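Local coordinates for protein WZI (Escherichia coli, PDB 2YNK) that is an outer membrane lectin, a carbohydrate-binding beta-barrel that underpins the assembly of the group 1 capsule on the cell surface, at residues H406-K411 / N435-D440. Numbering follows the deposited sequence.
Sequences HADTLK and NANNSD. With HEX (hexane), chain R.
The buried carboxylate of Asp408 reaches across to the backbone N-H groups of Asn437 and Asn438 and takes the place of a strand partner for residues that have left the sheet. Asp408 OD1 receives Asn437 N at 2.7 Å on the syn lone pair, the side facing the other oxygen, with an N-H...O angle of 159°. Next, Asn438 N comes to Asp408 OD2 at 3.1 Å from above the carboxylate plane and adds a weak bond to OD1. CG roughly anti to the backbone N (chi1 -150°) carries the carboxylate over to the turning chain, and two successive amides hold it against rotation; aspartate suits the place because its short arm carries two acceptors. OD1 also accepts a weak bond from the N-H of Thr409.

Further along, Lys411 and Asn435 form an antiparallel hydrogen-bonded pair: Lys411 N gives to Asn435 O at 3.0 Å and Asn435 N to Lys411 O at 2.8 Å. Here strands 408-422 and 425-435, a beta-hairpin of the closed antiparallel barrel, make their last regular pairing before the loop leading to strand 444-454. On the other side, strand 383-393 continues the sheet through backbone hydrogen bonds between Asp408 and Val393 and between Leu410 and Ala391.

Leu410 CD2 touches Ala436 CB at 3.9 Å, a small side chain that fits beside the Asp408 carboxylate. The Asn435 side chain, CG anti to the backbone N, leads its amide away from 406-411, and Asn435 ND2 lies 3.5 Å from C2 of a bound hexane.

At the far end the flat imidazole of His406 can run nearly parallel to the planar side-chain amide of Asn438, 7° between planes, while its edge at CD2 meets the backbone O of Asn438. The Asp440 carboxylate stands almost perpendicular to the ring, Asp440 OD2 being 3.0 Å from His406 NE2.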
# COMPACT_ATOMS: atom_id res chain seq x y z
N HIS A 406 20.01 -11.88 2.44
CA HIS A 406 20.82 -12.43 3.53
C HIS A 406 20.21 -12.26 4.88
O HIS A 406 19.44 -11.32 5.12
CB HIS A 406 22.19 -11.76 3.52
CG HIS A 406 22.80 -11.68 2.14
ND1 HIS A 406 22.85 -12.73 1.30
CD2 HIS A 406 23.40 -10.61 1.47
CE1 HIS A 406 23.44 -12.36 0.15
NE2 HIS A 406 23.77 -11.06 0.25
N ALA A 407 20.55 -13.17 5.78
CA ALA A 407 20.20 -13.03 7.19
C ALA A 407 20.94 -11.82 7.75
O ALA A 407 22.17 -11.76 7.73
CB ALA A 407 20.54 -14.28 7.97
N ASP A 408 20.17 -10.84 8.21
CA ASP A 408 20.73 -9.59 8.71
C ASP A 408 19.87 -9.01 9.82
O ASP A 408 18.69 -9.31 9.92
CB ASP A 408 20.84 -8.61 7.54
CG ASP A 408 21.99 -7.64 7.69
OD1 ASP A 408 22.49 -7.46 8.82
OD2 ASP A 408 22.41 -7.05 6.66
N THR A 409 20.47 -8.20 10.69
CA THR A 409 19.73 -7.38 11.65
C THR A 409 19.95 -5.92 11.27
O THR A 409 21.08 -5.45 11.21
CB THR A 409 20.20 -7.59 13.10
OG1 THR A 409 19.92 -8.93 13.51
CG2 THR A 409 19.48 -6.62 14.04
N LEU A 410 18.86 -5.21 11.01
CA LEU A 410 18.93 -3.84 10.54
C LEU A 410 18.51 -2.90 11.66
O LEU A 410 17.49 -3.12 12.29
CB LEU A 410 18.02 -3.66 9.33
CG LEU A 410 18.22 -4.74 8.27
CD1 LEU A 410 17.26 -4.50 7.11
CD2 LEU A 410 19.67 -4.80 7.79
N LYS A 411 19.33 -1.88 11.92
CA LYS A 411 18.99 -0.79 12.82
C LYS A 411 19.24 0.49 12.04
O LYS A 411 20.39 0.84 11.78
CB LYS A 411 19.86 -0.81 14.08
CG LYS A 411 19.49 -1.89 15.07
CD LYS A 411 20.68 -2.33 15.91
CE LYS A 411 20.32 -3.55 16.75
NZ LYS A 411 21.50 -4.16 17.44
N ASN A 435 22.66 0.55 10.20
CA ASN A 435 23.57 -0.38 10.84
C ASN A 435 23.17 -1.80 10.41
O ASN A 435 22.06 -2.25 10.70
CB ASN A 435 23.47 -0.23 12.36
CG ASN A 435 24.72 -0.69 13.09
OD1 ASN A 435 25.20 -1.81 12.92
ND2 ASN A 435 25.24 0.19 13.93
N ALA A 436 24.08 -2.48 9.70
CA ALA A 436 23.81 -3.83 9.19
C ALA A 436 25.00 -4.75 9.40
O ALA A 436 26.11 -4.30 9.71
CB ALA A 436 23.46 -3.75 7.72
N ASN A 437 24.78 -6.06 9.22
CA ASN A 437 25.86 -7.05 9.34
C ASN A 437 26.29 -7.65 7.99
O ASN A 437 27.44 -8.04 7.84
CB ASN A 437 25.45 -8.17 10.31
CG ASN A 437 25.13 -7.64 11.71
OD1 ASN A 437 24.11 -8.02 12.30
ND2 ASN A 437 25.98 -6.76 12.24
N ASN A 438 25.38 -7.71 7.02
CA ASN A 438 25.72 -8.16 5.67
C ASN A 438 24.73 -7.66 4.63
O ASN A 438 24.15 -8.46 3.90
CB ASN A 438 25.80 -9.70 5.63
CG ASN A 438 26.29 -10.24 4.28
OD1 ASN A 438 26.78 -9.50 3.41
ND2 ASN A 438 26.15 -11.55 4.11
N SER A 439 24.56 -6.35 4.55
CA SER A 439 23.69 -5.73 3.55
C SER A 439 24.39 -5.62 2.18
O SER A 439 25.61 -5.68 2.10
CB SER A 439 23.26 -4.34 4.02
OG SER A 439 22.47 -3.68 3.04
N ASP A 440 23.60 -5.46 1.12
CA ASP A 440 24.12 -5.24 -0.23
C ASP A 440 23.91 -3.78 -0.67
O ASP A 440 23.85 -3.47 -1.87
CB ASP A 440 23.46 -6.20 -1.22
CG ASP A 440 23.88 -7.65 -1.00
OD1 ASP A 440 25.04 -7.90 -0.58
OD2 ASP A 440 23.05 -8.55 -1.26
C1 HEX R . 23.18 0.75 17.12
C2 HEX R . 23.58 2.04 16.43
C3 HEX R . 22.50 2.53 15.46
C4 HEX R . 21.71 3.72 16.02
C5 HEX R . 20.99 4.50 14.92
C6 HEX R . 19.77 3.75 14.43